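Melanin biosynthesis protein TyrA, putative (Shewanella oneidensis, PDB 2IIZ) binds heme b and probably acts as a peroxidase of the dye-decolorizing (DyP) type. Local coordinates at residues 9-14 with 62-67; 24-29 with 99-104; 56-61 with 109-114. All coordinates share one frame; numbering follows the deposited sequence.

Overall arrangement
From the N terminus, loop 9-14 comes first and then strand 21-29, which holds 24-29. Helix 34-54 follows, and the loop 56-61 leads straight into strand 61-67. Interaction 1 closes a loop back from 62-67 to 9-14. Interaction 2 returns from 99-104 to 24-29. Interaction 3 returns from 109-114 to 56-61. The segments alternate along the chain, so all three loops cross and none nests. Interactions 1 and 2 meet in the main antiparallel sheet, where strands 61-67 and 103-109 are neighbours. Interaction 3 joins the loop before strand 61-67 to the start of helix 112-125. It touches interaction 1 where N61 meets G13.

Interaction 1. Residues 9-14 with 62-67; sequences REQLGV and GFVAIG
The side chain of Q11 lies against the strand backbone at F63 and V64. It ties an N-terminal loop to strand 61-67 of the large antiparallel sheet, in the ferredoxin-like fold of DyP-type peroxidases. The primary amide of Q11 pairs with both backbone polar atoms of V64. OE1 of Q11 accepts from N of V64 at 2.9 Å, with an N-H...O angle of 163°. NE2 of Q11 gives one of its two hydrogens to O of V64 at 3.0 Å, close to the amide plane of Q11. These two bonds fix the rotation of the amide. NE2 also donates to O of P302, which follows strand 291-301. I66 pairs with F300 of that strand, so the amide of Q11 continues the bonding where the strand ends. On the other side of strand 61-67, F63 and A65 pair with strand 103-109. The chain of Q11 is straight beyond CG (chi2 -175°), and this carries the amide out to V64.

Q11 also begins a type I turn that ends at V14. The turn brings CA of G13 to 4.0 Å from CA of G62. A CB on G13 would collide with C of G62, so the close approach is consistent with the lack of a side chain at G13. N of G13 makes only a weak bond to O of G62.

The ring of F63 lies against the G13-V14 end of the turn. Its first torsion (chi1 69°) sets it beside these two residues. C of G13 lies at the ring edge, 3.7 Å from CD2 of F63. H106 stacks on the same ring, and I181 and A301 pack against this side chain. V14 and F63 cross at about a right angle, with CG2 of V14 4.0 Å from CD2 of F63.

Interaction 2. Residues 24-29 with 99-104; sequences YLMFNA and IEYDLF
The selenomethionine side chain of M26 packs between the rings of Y101 and F104. This is the tight part of the contact. CB of M26 sits over one face of the Y101 ring, 4.0 Å from its centroid. CE of M26 covers a face of the F104 ring, 3.7 Å from that centroid. A bend at chi2 (-67°) sets SE between the two rings and CE over the second. SE approaches both rings obliquely, in Met-aromatic contacts. CB of Y24 meets the edge of the F104 ring, and F299 packs on both M26 and F104.

The other end is more open, and polar bonds do the holding there. OD1 of N28 accepts from N of D102 at 2.8 Å, nearly along the C=O axis. ND2 of N28 reaches O of E100 through a water. OD2 of D102 takes the hydrogen of A29 N at 2.9 Å, on its anti side and 27° out of the carboxylate plane. With an alanine here the carboxylate is gone, and A29 N would probably be left without its partner, the strand end less firmly held.

Between the two ends, F27 and L103 form a hydrogen-bonded pair, with N of F27 2.8 Å from O of L103. D102 and L103 both face F27. This is a classic beta bulge, here where strand 103-109 begins beside the end of strand 21-29, in the main antiparallel sheet.

Interaction 3. Residues 56-61 with 109-114; sequences SDSAFN and CDRYDI. With EDO (1,2-ethanediol), chain E; EDO (1,2-ethanediol), chain D.
S58 packs its CB against the aliphatic part of R111, where the loop 56-61 meets the start of helix 112-125. The chain of R111 can be followed outward. Its CB starts near CB of S58. CG of R111 is closest to that atom at 3.7 Å, and CD of R111 is nearly as close. The chain then bends at chi3 (57°) and turns the guanidinium back toward the helix. NE of R111 donates to the syn lone pair of OD1 of D113 at 3.0 Å; that oxygen lies 19° out of the guanidinium plane. NH2 of R111 closes a salt bridge on OD2 of D113, though the place of that oxygen is less sure. The carboxylate therefore sits at the guanidinium edge. One guanidinium face is covered by CD1 of I114, 3.5 Å above the plane.

One hydrogen bond joins the two backbones. N of D110 donates to O of S58 at 3.1 Å, almost straight at 172°. Beside it, CB of A59 is 3.7 Å from OD2 of D110, while OD1 of D110 accepts from N of L20. Deeper in, the F60 ring reaches C109 and I114 obliquely, with CD2 of F60 4.2 Å from CB of C109. L51, L115 and V118 also pack on F60.

One 1,2-ethanediol bonds weakly to O of D110 and N of D113, another weakly to OD2 of D110; both are probably from the crystallisation liquor.

M142 of the second subunit packs on R111 and I114, so this corner is part of the dimer contact. The chemistry is mixed: apolar packing around F60, one backbone bond at S58, and an ion pair at the subunit interface. The pairing with R111 is likely to favour the charged form of D113 at the start of the helix.

Interaction 1. Residues 9-14 with 62-67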
loop_
_atom_site.group_PDB
_atom_site.type_symbol
_atom_site.label_atom_id
_atom_site.label_comp_id
_atom_site.label_asym_id
_atom_site.label_seq_id
_atom_site.Cartn_x
_atom_site.Cartn_y
_atom_site.Cartn_z
ATOM N N ARG A 9 -15.855 -25.753 -11.635
ATOM C CA ARG A 9 -16.192 -24.431 -11.159
ATOM C C ARG A 9 -14.989 -23.524 -11.297
ATOM O O ARG A 9 -13.940 -23.779 -10.693
ATOM C CB ARG A 9 -16.618 -24.483 -9.699
ATOM C CG ARG A 9 -17.889 -25.253 -9.467
ATOM C CD ARG A 9 -18.134 -25.425 -7.975
ATOM N NE ARG A 9 -17.244 -26.424 -7.401
ATOM C CZ ARG A 9 -17.092 -26.655 -6.103
ATOM N NH1 ARG A 9 -17.767 -25.956 -5.193
ATOM N NH2 ARG A 9 -16.248 -27.600 -5.710
ATOM N N GLU A 10 -15.144 -22.467 -12.090
ATOM C CA GLU A 10 -14.083 -21.492 -12.237
ATOM C C GLU A 10 -13.883 -20.762 -10.914
ATOM O O GLU A 10 -14.839 -20.566 -10.149
ATOM C CB GLU A 10 -14.392 -20.490 -13.350
ATOM C CG GLU A 10 -15.394 -19.360 -12.992
ATOM C CD GLU A 10 -16.804 -19.717 -13.390
ATOM O OE1 GLU A 10 -17.123 -20.922 -13.372
ATOM O OE2 GLU A 10 -17.585 -18.798 -13.722
ATOM N N GLN A 11 -12.643 -20.366 -10.647
ATOM C CA GLN A 11 -12.357 -19.510 -9.509
ATOM C C GLN A 11 -12.974 -18.157 -9.762
ATOM O O GLN A 11 -12.950 -17.644 -10.883
ATOM C CB GLN A 11 -10.856 -19.379 -9.291
ATOM C CG GLN A 11 -10.231 -20.678 -8.846
ATOM C CD GLN A 11 -8.780 -20.534 -8.521
ATOM O OE1 GLN A 11 -8.418 -19.836 -7.586
ATOM N NE2 GLN A 11 -7.936 -21.197 -9.291
ATOM N N LEU A 12 -13.527 -17.575 -8.706
ATOM C CA LEU A 12 -14.429 -16.444 -8.854
ATOM C C LEU A 12 -13.710 -15.149 -9.182
ATOM O O LEU A 12 -14.319 -14.229 -9.723
ATOM C CB LEU A 12 -15.264 -16.272 -7.587
ATOM C CG LEU A 12 -16.140 -17.459 -7.193
ATOM C CD1 LEU A 12 -16.935 -17.143 -5.940
ATOM C CD2 LEU A 12 -17.086 -17.819 -8.338
ATOM N N GLY A 13 -12.423 -15.067 -8.864
ATOM C CA GLY A 13 -11.683 -13.807 -9.047
ATOM C C GLY A 13 -11.209 -13.594 -10.474
ATOM O O GLY A 13 -10.700 -12.542 -10.799
ATOM N N VAL A 14 -11.374 -14.596 -11.333
ATOM C CA VAL A 14 -10.824 -14.521 -12.685
ATOM C C VAL A 14 -11.597 -13.536 -13.513
ATOM O O VAL A 14 -11.000 -12.709 -14.219
ATOM C CB VAL A 14 -10.872 -15.862 -13.420
ATOM C CG1 VAL A 14 -10.326 -15.695 -14.840
ATOM C CG2 VAL A 14 -10.041 -16.915 -12.674
ATOM N N GLY A 62 -10.869 -13.538 -5.603
ATOM C CA GLY A 62 -9.487 -13.954 -5.710
ATOM C C GLY A 62 -9.267 -15.226 -6.517
ATOM O O GLY A 62 -10.205 -15.959 -6.831
ATOM N N PHE A 63 -8.008 -15.475 -6.856
ATOM C CA PHE A 63 -7.635 -16.722 -7.460
ATOM C C PHE A 63 -6.193 -17.090 -7.168
ATOM O O PHE A 63 -5.382 -16.223 -6.868
ATOM C CB PHE A 63 -7.971 -16.752 -8.973
ATOM C CG PHE A 63 -7.140 -15.849 -9.835
ATOM C CD1 PHE A 63 -5.823 -16.157 -10.144
ATOM C CD2 PHE A 63 -7.683 -14.697 -10.363
ATOM C CE1 PHE A 63 -5.055 -15.308 -10.964
ATOM C CE2 PHE A 63 -6.924 -13.863 -11.168
ATOM C CZ PHE A 63 -5.608 -14.178 -11.463
ATOM N N VAL A 64 -5.908 -18.390 -7.247
ATOM C CA VAL A 64 -4.557 -18.947 -7.283
ATOM C C VAL A 64 -4.271 -19.523 -8.668
ATOM O O VAL A 64 -5.047 -20.346 -9.175
ATOM C CB VAL A 64 -4.367 -20.114 -6.304
ATOM C CG1 VAL A 64 -2.872 -20.434 -6.133
ATOM C CG2 VAL A 64 -4.975 -19.781 -4.959
ATOM N N ALA A 65 -3.154 -19.081 -9.251
ATOM C CA ALA A 65 -2.660 -19.561 -10.540
ATOM C C ALA A 65 -1.237 -20.050 -10.397
ATOM O O ALA A 65 -0.539 -19.694 -9.446
ATOM C CB ALA A 65 -2.713 -18.473 -11.565
ATOM N N ILE A 66 -0.832 -20.861 -11.370
ATOM C CA ILE A 66 0.361 -21.704 -11.299
ATOM C C ILE A 66 1.291 -21.450 -12.497
ATOM O O ILE A 66 0.841 -21.448 -13.635
ATOM C CB ILE A 66 -0.088 -23.180 -11.285
ATOM C CG1 ILE A 66 -0.799 -23.477 -9.960
ATOM C CG2 ILE A 66 1.078 -24.134 -11.479
ATOM C CD1 ILE A 66 -1.826 -24.518 -10.099
ATOM N N GLY A 67 2.580 -21.243 -12.240
ATOM C CA GLY A 67 3.497 -20.794 -13.290
ATOM C C GLY A 67 3.691 -21.814 -14.404
ATOM O O GLY A 67 3.642 -23.023 -14.169
#

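Interaction 2. Residues 24-29 with 99-104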
loop_
_atom_site.group_PDB
_atom_site.type_symbol
_atom_site.label_atom_id
_atom_site.label_comp_id
_atom_site.label_asym_id
_atom_site.label_seq_id
_atom_site.Cartn_x
_atom_site.Cartn_y
_atom_site.Cartn_z
ATOM N N TYR A 24 -1.063 -8.767 -4.878
ATOM C CA TYR A 24 -0.454 -9.642 -5.861
ATOM C C TYR A 24 0.792 -10.297 -5.236
ATOM O O TYR A 24 1.766 -9.621 -4.856
ATOM C CB TYR A 24 -0.077 -8.851 -7.119
ATOM C CG TYR A 24 -1.171 -7.971 -7.701
ATOM C CD1 TYR A 24 -2.307 -8.521 -8.288
ATOM C CD2 TYR A 24 -1.063 -6.588 -7.671
ATOM C CE1 TYR A 24 -3.313 -7.697 -8.827
ATOM C CE2 TYR A 24 -2.057 -5.767 -8.205
ATOM C CZ TYR A 24 -3.165 -6.322 -8.775
ATOM O OH TYR A 24 -4.127 -5.492 -9.288
ATOM N N LEU A 25 0.752 -11.620 -5.129
ATOM C CA LEU A 25 1.770 -12.366 -4.414
ATOM C C LEU A 25 2.313 -13.444 -5.300
ATOM O O LEU A 25 1.572 -14.289 -5.815
ATOM C CB LEU A 25 1.209 -13.010 -3.161
ATOM C CG LEU A 25 0.492 -12.093 -2.187
ATOM C CD1 LEU A 25 -0.084 -12.912 -1.025
ATOM C CD2 LEU A 25 1.436 -11.021 -1.684
HETATM N N MSE A 26 3.630 -13.384 -5.450
HETATM C CA MSE A 26 4.409 -14.284 -6.269
HETATM C C MSE A 26 5.266 -15.115 -5.351
HETATM O O MSE A 26 6.028 -14.556 -4.553
HETATM C CB MSE A 26 5.276 -13.449 -7.171
HETATM C CG MSE A 26 4.442 -12.633 -8.111
HETATM SE SE MSE A 26 3.562 -13.874 -9.310
HETATM C CE MSE A 26 2.715 -12.493 -10.393
ATOM N N PHE A 27 5.121 -16.439 -5.462
ATOM C CA PHE A 27 5.848 -17.404 -4.628
ATOM C C PHE A 27 6.627 -18.358 -5.501
ATOM O O PHE A 27 6.178 -18.745 -6.585
ATOM C CB PHE A 27 4.907 -18.281 -3.786
ATOM C CG PHE A 27 4.065 -17.527 -2.810
ATOM C CD1 PHE A 27 4.535 -17.258 -1.533
ATOM C CD2 PHE A 27 2.795 -17.089 -3.167
ATOM C CE1 PHE A 27 3.761 -16.559 -0.621
ATOM C CE2 PHE A 27 2.019 -16.398 -2.273
ATOM C CZ PHE A 27 2.506 -16.126 -0.981
ATOM N N ASN A 28 7.794 -18.738 -5.006
ATOM C CA ASN A 28 8.593 -19.779 -5.605
ATOM C C ASN A 28 8.752 -20.885 -4.575
ATOM O O ASN A 28 8.952 -20.632 -3.378
ATOM C CB ASN A 28 9.947 -19.238 -6.084
ATOM C CG ASN A 28 9.861 -18.560 -7.445
ATOM O OD1 ASN A 28 8.876 -18.706 -8.175
ATOM N ND2 ASN A 28 10.899 -17.813 -7.793
ATOM N N ALA A 29 8.646 -22.115 -5.065
ATOM C CA ALA A 29 8.593 -23.279 -4.213
ATOM C C ALA A 29 9.995 -23.761 -3.879
ATOM O O ALA A 29 10.914 -23.631 -4.681
ATOM C CB ALA A 29 7.799 -24.377 -4.895
ATOM N N ILE A 99 10.004 -13.249 -16.773
ATOM C CA ILE A 99 10.433 -13.529 -15.409
ATOM C C ILE A 99 9.278 -14.317 -14.808
ATOM O O ILE A 99 8.226 -13.754 -14.498
ATOM C CB ILE A 99 10.673 -12.234 -14.608
ATOM C CG1 ILE A 99 11.821 -11.421 -15.232
ATOM C CG2 ILE A 99 11.030 -12.557 -13.162
ATOM C CD1 ILE A 99 12.078 -10.047 -14.586
ATOM N N GLU A 100 9.475 -15.617 -14.653
ATOM C CA GLU A 100 8.411 -16.518 -14.282
ATOM C C GLU A 100 8.481 -16.783 -12.792
ATOM O O GLU A 100 9.580 -16.744 -12.209
ATOM C CB GLU A 100 8.559 -17.842 -15.021
ATOM C CG GLU A 100 8.774 -17.705 -16.534
ATOM C CD GLU A 100 7.509 -17.482 -17.322
ATOM O OE1 GLU A 100 6.421 -17.283 -16.733
ATOM O OE2 GLU A 100 7.614 -17.512 -18.558
ATOM N N TYR A 101 7.305 -17.046 -12.202
ATOM C CA TYR A 101 7.152 -17.399 -10.782
ATOM C C TYR A 101 6.318 -18.676 -10.691
ATOM O O TYR A 101 5.429 -18.881 -11.519
ATOM C CB TYR A 101 6.455 -16.278 -9.996
ATOM C CG TYR A 101 7.138 -14.936 -10.136
ATOM C CD1 TYR A 101 8.250 -14.617 -9.358
ATOM C CD2 TYR A 101 6.673 -13.985 -11.053
ATOM C CE1 TYR A 101 8.884 -13.386 -9.486
ATOM C CE2 TYR A 101 7.295 -12.751 -11.192
ATOM C CZ TYR A 101 8.403 -12.457 -10.404
ATOM O OH TYR A 101 9.031 -11.241 -10.529
ATOM N N ASP A 102 6.607 -19.514 -9.689
ATOM C CA ASP A 102 5.925 -20.805 -9.514
ATOM C C ASP A 102 4.430 -20.671 -9.208
ATOM O O ASP A 102 3.603 -21.418 -9.745
ATOM C CB ASP A 102 6.588 -21.625 -8.394
ATOM C CG ASP A 102 7.980 -22.114 -8.760
ATOM O OD1 ASP A 102 8.415 -21.934 -9.919
ATOM O OD2 ASP A 102 8.644 -22.679 -7.878
ATOM N N LEU A 103 4.096 -19.723 -8.342
ATOM C CA LEU A 103 2.716 -19.505 -7.934
ATOM C C LEU A 103 2.380 -18.032 -7.820
ATOM O O LEU A 103 3.206 -17.216 -7.385
ATOM C CB LEU A 103 2.450 -20.155 -6.584
ATOM C CG LEU A 103 2.568 -21.667 -6.484
ATOM C CD1 LEU A 103 2.454 -22.044 -5.019
ATOM C CD2 LEU A 103 1.490 -22.370 -7.302
ATOM N N PHE A 104 1.148 -17.723 -8.210
ATOM C CA PHE A 104 0.597 -16.385 -8.154
ATOM C C PHE A 104 -0.727 -16.463 -7.395
ATOM O O PHE A 104 -1.603 -17.286 -7.718
ATOM C CB PHE A 104 0.404 -15.864 -9.577
ATOM C CG PHE A 104 -0.250 -14.499 -9.676
ATOM C CD1 PHE A 104 0.011 -13.494 -8.754
ATOM C CD2 PHE A 104 -1.123 -14.225 -10.716
ATOM C CE1 PHE A 104 -0.591 -12.254 -8.866
ATOM C CE2 PHE A 104 -1.723 -12.996 -10.829
ATOM C CZ PHE A 104 -1.453 -12.003 -9.895
HETATM O O HOH W 1 11.103 -15.786 -10.332
#

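Interaction 3. Residues 56-61 with 109-114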
loop_
_atom_site.group_PDB
_atom_site.type_symbol
_atom_site.label_atom_id
_atom_site.label_comp_id
_atom_site.label_asym_id
_atom_site.label_seq_id
_atom_site.Cartn_x
_atom_site.Cartn_y
_atom_site.Cartn_z
ATOM N N SER A 56 -18.845 -10.785 1.328
ATOM C CA SER A 56 -19.683 -10.304 0.218
ATOM C C SER A 56 -19.905 -8.813 0.377
ATOM O O SER A 56 -19.970 -8.063 -0.597
ATOM C CB SER A 56 -21.031 -11.018 0.192
ATOM O OG SER A 56 -21.781 -10.743 1.363
ATOM N N ASP A 57 -20.003 -8.399 1.624
ATOM C CA ASP A 57 -20.186 -7.011 1.972
ATOM C C ASP A 57 -19.162 -6.102 1.278
ATOM O O ASP A 57 -19.469 -4.952 0.962
ATOM C CB ASP A 57 -20.105 -6.858 3.503
ATOM C CG ASP A 57 -20.813 -5.616 4.008
ATOM O OD1 ASP A 57 -21.262 -4.808 3.163
ATOM O OD2 ASP A 57 -20.921 -5.451 5.253
ATOM N N SER A 58 -17.954 -6.615 1.037
ATOM C CA SER A 58 -16.881 -5.819 0.423
ATOM C C SER A 58 -16.382 -6.465 -0.859
ATOM O O SER A 58 -15.218 -6.319 -1.217
ATOM C CB SER A 58 -15.730 -5.660 1.414
ATOM O OG SER A 58 -15.040 -6.884 1.611
ATOM N N ALA A 59 -17.278 -7.179 -1.536
ATOM C CA ALA A 59 -17.026 -7.777 -2.857
ATOM C C ALA A 59 -15.684 -8.493 -2.992
ATOM O O ALA A 59 -14.958 -8.311 -3.983
ATOM C CB ALA A 59 -17.190 -6.734 -3.929
ATOM N N PHE A 60 -15.354 -9.312 -1.995
ATOM C CA PHE A 60 -14.068 -9.992 -1.993
ATOM C C PHE A 60 -14.048 -11.013 -3.095
ATOM O O PHE A 60 -15.068 -11.659 -3.376
ATOM C CB PHE A 60 -13.786 -10.689 -0.665
ATOM C CG PHE A 60 -12.522 -11.489 -0.675
ATOM C CD1 PHE A 60 -12.488 -12.764 -1.243
ATOM C CD2 PHE A 60 -11.357 -10.974 -0.120
ATOM C CE1 PHE A 60 -11.310 -13.520 -1.266
ATOM C CE2 PHE A 60 -10.176 -11.715 -0.133
ATOM C CZ PHE A 60 -10.154 -12.996 -0.711
ATOM N N ASN A 61 -12.885 -11.169 -3.720
ATOM C CA ASN A 61 -12.685 -12.269 -4.656
ATOM C C ASN A 61 -11.218 -12.403 -4.991
ATOM O O ASN A 61 -10.435 -11.499 -4.698
ATOM C CB ASN A 61 -13.471 -12.051 -5.929
ATOM C CG ASN A 61 -12.964 -10.886 -6.699
ATOM O OD1 ASN A 61 -11.962 -10.988 -7.433
ATOM N ND2 ASN A 61 -13.641 -9.750 -6.546
ATOM N N CYS A 109 -10.551 -6.844 -3.265
ATOM C CA CYS A 109 -11.578 -6.408 -2.314
ATOM C C CYS A 109 -11.721 -4.887 -2.341
ATOM O O CYS A 109 -10.773 -4.162 -2.695
ATOM C CB CYS A 109 -11.182 -6.837 -0.891
ATOM S SG CYS A 109 -12.484 -6.740 0.358
ATOM N N ASP A 110 -12.899 -4.409 -1.961
ATOM C CA ASP A 110 -13.143 -2.978 -1.745
ATOM C C ASP A 110 -12.647 -2.486 -0.368
ATOM O O ASP A 110 -12.747 -1.298 -0.045
ATOM C CB ASP A 110 -14.630 -2.694 -1.937
ATOM C CG ASP A 110 -15.083 -3.006 -3.357
ATOM O OD1 ASP A 110 -14.217 -3.087 -4.258
ATOM O OD2 ASP A 110 -16.293 -3.175 -3.587
ATOM N N ARG A 111 -12.110 -3.409 0.428
ATOM C CA ARG A 111 -11.524 -3.090 1.724
ATOM C C ARG A 111 -10.115 -3.624 1.721
ATOM O O ARG A 111 -9.867 -4.770 1.340
ATOM C CB ARG A 111 -12.305 -3.739 2.870
ATOM C CG ARG A 111 -13.649 -3.102 3.128
ATOM C CD ARG A 111 -14.357 -3.668 4.332
ATOM N NE ARG A 111 -13.560 -3.547 5.559
ATOM C CZ ARG A 111 -14.050 -3.756 6.782
ATOM N NH1 ARG A 111 -15.323 -4.088 6.953
ATOM N NH2 ARG A 111 -13.272 -3.627 7.850
ATOM N N TYR A 112 -9.200 -2.780 2.159
ATOM C CA TYR A 112 -7.768 -3.066 2.156
ATOM C C TYR A 112 -7.387 -3.822 3.391
ATOM O O TYR A 112 -6.488 -4.633 3.359
ATOM C CB TYR A 112 -7.048 -1.730 2.134
ATOM C CG TYR A 112 -5.537 -1.685 2.123
ATOM C CD1 TYR A 112 -4.805 -1.845 3.304
ATOM C CD2 TYR A 112 -4.836 -1.440 0.936
ATOM C CE1 TYR A 112 -3.411 -1.780 3.298
ATOM C CE2 TYR A 112 -3.429 -1.369 0.913
ATOM C CZ TYR A 112 -2.718 -1.539 2.098
ATOM O OH TYR A 112 -1.324 -1.478 2.113
ATOM N N ASP A 113 -8.077 -3.548 4.489
ATOM C CA ASP A 113 -7.742 -4.193 5.738
ATOM C C ASP A 113 -8.007 -5.696 5.636
ATOM O O ASP A 113 -7.256 -6.519 6.168
ATOM C CB ASP A 113 -8.426 -3.508 6.956
ATOM C CG ASP A 113 -9.971 -3.395 6.859
ATOM O OD1 ASP A 113 -10.617 -3.821 5.857
ATOM O OD2 ASP A 113 -10.548 -2.851 7.854
ATOM N N ILE A 114 -9.071 -6.047 4.932
ATOM C CA ILE A 114 -9.433 -7.431 4.764
ATOM C C ILE A 114 -8.439 -8.180 3.891
ATOM O O ILE A 114 -8.188 -9.354 4.117
ATOM C CB ILE A 114 -10.850 -7.532 4.187
ATOM C CG1 ILE A 114 -11.850 -7.231 5.298
ATOM C CG2 ILE A 114 -11.105 -8.891 3.588
ATOM C CD1 ILE A 114 -13.249 -7.057 4.792
HETATM C C1 EDO E . -10.402 -0.320 4.561
HETATM O O1 EDO E . -9.112 -0.665 5.102
HETATM C C2 EDO E . -10.194 0.395 3.220
HETATM O O2 EDO E . -11.382 0.434 2.404
HETATM C C1 EDO D . -16.520 -0.539 -5.954
HETATM O O1 EDO D . -17.026 -0.778 -7.263
HETATM C C2 EDO D . -17.557 0.227 -5.141
HETATM O O2 EDO D . -17.259 0.124 -3.742
#